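Local structure of siderophore periplasmic binding protein (Thermobifida fusca, 5DH0) at residues A47-T52 against A90-N95; A98-Q103 against E127-T132. The protein probably binds ferric siderophores of the fuscachelin type outside the cell membrane and hands them to an uptake transporter. All coordinates share one frame; numbering follows the deposited sequence.

Contact 1: residues A47-T52 against A90-N95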
# COMPACT_ATOMS: atom_id res chain seq x y z
N ALA A 47 4.87 33.84 -26.43
CA ALA A 47 4.77 32.59 -25.68
C ALA A 47 3.32 32.18 -25.50
O ALA A 47 2.60 32.78 -24.70
CB ALA A 47 5.46 32.72 -24.32
N LEU A 48 2.87 31.18 -26.24
CA LEU A 48 1.58 30.58 -25.95
C LEU A 48 1.78 29.59 -24.80
O LEU A 48 2.82 29.63 -24.11
CB LEU A 48 0.99 29.92 -27.19
CG LEU A 48 0.86 30.91 -28.34
CD1 LEU A 48 0.30 30.26 -29.58
CD2 LEU A 48 0.02 32.11 -27.93
N GLU A 49 0.80 28.71 -24.59
CA GLU A 49 0.84 27.83 -23.42
C GLU A 49 2.14 27.00 -23.38
O GLU A 49 2.60 26.50 -24.40
CB GLU A 49 -0.37 26.89 -23.39
CG GLU A 49 -0.57 26.25 -22.02
CD GLU A 49 -1.61 25.14 -22.00
OE1 GLU A 49 -1.70 24.40 -23.01
OE2 GLU A 49 -2.32 25.02 -20.97
N PHE A 50 2.70 26.91 -22.17
CA PHE A 50 3.98 26.26 -21.84
C PHE A 50 5.18 27.04 -22.36
O PHE A 50 6.32 26.67 -22.08
CB PHE A 50 4.02 24.81 -22.36
CG PHE A 50 2.91 23.97 -21.83
CD1 PHE A 50 2.85 23.66 -20.47
CD2 PHE A 50 1.89 23.54 -22.66
CE1 PHE A 50 1.80 22.91 -19.95
CE2 PHE A 50 0.85 22.78 -22.16
CZ PHE A 50 0.79 22.47 -20.80
N GLY A 51 4.93 28.12 -23.10
CA GLY A 51 6.01 28.98 -23.56
C GLY A 51 6.51 29.94 -22.49
O GLY A 51 7.68 30.33 -22.50
N THR A 52 5.64 30.32 -21.56
CA THR A 52 5.99 31.31 -20.54
C THR A 52 7.16 30.86 -19.67
O THR A 52 8.08 31.63 -19.41
CB THR A 52 4.80 31.62 -19.62
OG1 THR A 52 3.66 31.99 -20.40
CG2 THR A 52 5.17 32.74 -18.67
N ALA A 90 -7.12 31.55 -20.89
CA ALA A 90 -7.16 30.34 -20.07
C ALA A 90 -7.72 29.13 -20.81
O ALA A 90 -7.14 28.05 -20.77
CB ALA A 90 -7.97 30.59 -18.80
N SER A 91 -8.83 29.33 -21.51
CA SER A 91 -9.48 28.27 -22.28
C SER A 91 -8.70 27.90 -23.53
O SER A 91 -9.18 27.11 -24.34
CB SER A 91 -10.89 28.69 -22.69
OG SER A 91 -10.83 29.55 -23.82
N LEU A 92 -7.53 28.52 -23.72
CA LEU A 92 -6.63 28.26 -24.84
C LEU A 92 -7.09 28.85 -26.18
O LEU A 92 -6.49 28.55 -27.21
CB LEU A 92 -6.39 26.75 -25.00
CG LEU A 92 -5.20 26.10 -24.29
CD1 LEU A 92 -5.03 26.63 -22.87
CD2 LEU A 92 -5.36 24.57 -24.28
N GLU A 93 -8.13 29.68 -26.21
CA GLU A 93 -8.47 30.29 -27.49
C GLU A 93 -7.49 31.41 -27.81
O GLU A 93 -7.10 32.20 -26.94
CB GLU A 93 -9.91 30.83 -27.53
CG GLU A 93 -10.30 31.23 -28.96
CD GLU A 93 -11.59 32.02 -29.06
OE1 GLU A 93 -11.96 32.69 -28.07
OE2 GLU A 93 -12.22 31.98 -30.15
N ILE A 94 -7.07 31.47 -29.07
CA ILE A 94 -6.01 32.36 -29.50
C ILE A 94 -6.57 33.63 -30.15
O ILE A 94 -7.39 33.58 -31.06
CB ILE A 94 -5.05 31.63 -30.47
CG1 ILE A 94 -4.35 30.48 -29.75
CG2 ILE A 94 -4.04 32.58 -31.07
CD1 ILE A 94 -3.46 29.64 -30.65
N ASN A 95 -6.12 34.78 -29.66
CA ASN A 95 -6.46 36.07 -30.23
C ASN A 95 -5.45 36.42 -31.33
O ASN A 95 -4.41 37.02 -31.06
CB ASN A 95 -6.47 37.13 -29.14
CG ASN A 95 -7.00 38.46 -29.60
OD1 ASN A 95 -7.01 38.77 -30.79
ND2 ASN A 95 -7.44 39.27 -28.65
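Glu49 sends its CG trans to the backbone N (chi1 -164°) and stays extended beyond it, which carries the carboxylate out to the side chain of Leu92. Leu48 has CG anti to its carbonyl carbon and beside its backbone N (chi1 -57°), and meets Ile94. The Glu49 pair is a contact of a polar end with methyl groups. Leu92 CD1 lies 3.7 Å from Glu49 OE2, and Leu92 CD2 lies 3.9 Å from Glu49 OE1. No hydrogen bond joins the two segments. The polar partner of the carboxylate is Arg112, which forms a salt bridge with OE1 and also touches Leu92. Both segments are loops that follow strands of the parallel five-stranded sheet. Loop 47-52 comes after strand 45-47, and loop 90-95 comes after strand 86-88. Each leads into a helix, as in the alternating strands and helices of a periplasmic binding protein lobe. Leu48 and Ile94 cross at about a right angle and touch through their CD1 methyls, 4.0 Å apart. Leu48 also packs on Val87 and Gln88. The side-chain amide of Gln88 bonds to both loops: OE1 accepts from Glu49 N and NE2 donates to Leu92 O. An alanine in place of Glu49 would probably leave Arg112 without this carboxylate and take away one of the groups packed against the Leu92 methyls.

Contact 2: residues A98-Q103 against E127-T132; sequences AIAEAQ and EKIAPT
Ile129 and Ile99 cross at about a right angle, and the CD1 methyl at the end of Ile129 does most of the touching. Ile129 CD1 meets Ile99 CG2 at 3.7 Å. Ile129 CG2 is 4.1 Å from Ile99 CG2, so both branches of Ile129 lie against Ile99. Ile129 CD1 also lies 4.0 Å from Ala100 CB and 3.9 Å from Ala100 N. Ile129 therefore lies across the helix surface at Ile99 and Ala100. In Ile99, CG2 is anti to the backbone N and CG1 sits beside it (chi1 -67°); this leaves CG2 as the branch that meets Ile129. The contact joins helix 96-102 to the loop between helix 116-126 and strand 132-137, an edge strand of the parallel sheet within this chain, in this alternating alpha/beta lobe. Ile99 is buried, and it also packs on Val87, Ile107 and Leu126. Pro104 touches both isoleucines. No hydrogen bond crosses between the segments. Within the loop, Thr132 OG1 donates to Ala130 O at 3.1 Å, from above the carbonyl plane. Pro131 O accepts a backbone hydrogen bond from Ile107 of the neighbouring strand.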
# COMPACT_ATOMS: atom_id res chain seq x y z
N ALA A 98 -4.30 40.02 -31.66
CA ALA A 98 -3.39 40.44 -30.61
C ALA A 98 -1.97 40.00 -30.96
O ALA A 98 -1.00 40.71 -30.68
CB ALA A 98 -3.83 39.88 -29.26
N ILE A 99 -1.86 38.84 -31.58
CA ILE A 99 -0.54 38.31 -31.91
C ILE A 99 0.10 39.15 -33.00
O ILE A 99 1.28 39.48 -32.90
CB ILE A 99 -0.62 36.84 -32.35
CG1 ILE A 99 -1.04 35.98 -31.17
CG2 ILE A 99 0.73 36.40 -32.93
CD1 ILE A 99 -1.02 34.50 -31.45
N ALA A 100 -0.66 39.50 -34.02
CA ALA A 100 -0.13 40.34 -35.09
C ALA A 100 0.24 41.73 -34.56
O ALA A 100 1.26 42.30 -34.97
CB ALA A 100 -1.13 40.44 -36.24
N GLU A 101 -0.54 42.26 -33.63
CA GLU A 101 -0.20 43.57 -33.06
C GLU A 101 1.10 43.54 -32.25
O GLU A 101 1.84 44.52 -32.24
CB GLU A 101 -1.35 44.09 -32.21
CG GLU A 101 -2.25 45.07 -32.97
CD GLU A 101 -3.35 45.65 -32.09
OE1 GLU A 101 -4.42 45.01 -31.98
OE2 GLU A 101 -3.14 46.74 -31.51
N ALA A 102 1.38 42.42 -31.59
CA ALA A 102 2.64 42.26 -30.86
C ALA A 102 3.85 42.17 -31.80
O ALA A 102 4.97 42.40 -31.37
CB ALA A 102 2.60 41.04 -29.96
N GLN A 103 3.62 41.85 -33.07
CA GLN A 103 4.69 41.75 -34.08
C GLN A 103 5.84 40.82 -33.68
O GLN A 103 6.98 41.25 -33.53
CB GLN A 103 5.23 43.15 -34.39
CG GLN A 103 4.34 43.92 -35.34
CD GLN A 103 4.67 45.39 -35.43
OE1 GLN A 103 4.81 45.92 -36.53
NE2 GLN A 103 4.78 46.06 -34.28
N GLU A 127 1.43 31.17 -38.99
CA GLU A 127 2.65 31.36 -39.77
C GLU A 127 2.48 32.41 -40.85
O GLU A 127 3.45 32.81 -41.50
CB GLU A 127 3.10 30.03 -40.37
CG GLU A 127 4.19 29.41 -39.55
CD GLU A 127 4.50 27.99 -39.94
OE1 GLU A 127 3.67 27.40 -40.68
OE2 GLU A 127 5.55 27.47 -39.51
N LYS A 128 1.25 32.88 -41.04
CA LYS A 128 1.01 34.06 -41.84
C LYS A 128 1.57 35.27 -41.10
O LYS A 128 1.95 36.27 -41.71
CB LYS A 128 -0.49 34.22 -42.13
CG LYS A 128 -1.07 33.04 -42.90
CD LYS A 128 -2.36 33.39 -43.63
CE LYS A 128 -3.56 33.34 -42.71
NZ LYS A 128 -4.83 33.56 -43.47
N ILE A 129 1.65 35.16 -39.78
CA ILE A 129 2.20 36.20 -38.94
C ILE A 129 3.71 36.05 -38.71
O ILE A 129 4.46 37.01 -38.89
CB ILE A 129 1.53 36.23 -37.56
CG1 ILE A 129 0.03 36.45 -37.70
CG2 ILE A 129 2.18 37.30 -36.68
CD1 ILE A 129 -0.70 36.43 -36.36
N ALA A 130 4.13 34.86 -38.31
CA ALA A 130 5.54 34.63 -37.96
C ALA A 130 5.89 33.14 -37.94
O ALA A 130 4.99 32.30 -37.90
CB ALA A 130 5.85 35.28 -36.60
N PRO A 131 7.18 32.81 -37.99
CA PRO A 131 7.54 31.40 -37.79
C PRO A 131 6.94 30.84 -36.49
O PRO A 131 7.04 31.46 -35.44
CB PRO A 131 9.07 31.44 -37.72
CG PRO A 131 9.45 32.64 -38.51
CD PRO A 131 8.35 33.64 -38.32
N THR A 132 6.32 29.67 -36.58
CA THR A 132 5.63 29.10 -35.43
C THR A 132 6.14 27.71 -35.07
O THR A 132 6.13 26.80 -35.91
CB THR A 132 4.12 29.04 -35.68
OG1 THR A 132 3.64 30.35 -35.98
CG2 THR A 132 3.40 28.49 -34.45

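Overall arrangement
From the N terminus, strand 45-47 runs into loop 47-52, the first half of contact 1. The chain then passes through helix 52-57, strand 64-66, helix 75-81 and strand 86-88 before loop 90-95 closes contact 1. Helix 96-102 follows at once and opens contact 2. Strand 106-112 and helix 116-126 come next, and 127-132 closes this second loop just as strand 132-137 begins. The contacts are in series and neither nest nor cross. The centres of contacts 1 and 2 are about 13 Å apart. They meet where Ile94 CG2 touches Ile99 CD1 at 3.6 Å. Contact 1 joins two strand-to-helix loops, and contact 2 joins a helix to the loop that leads into an edge strand of the same sheet.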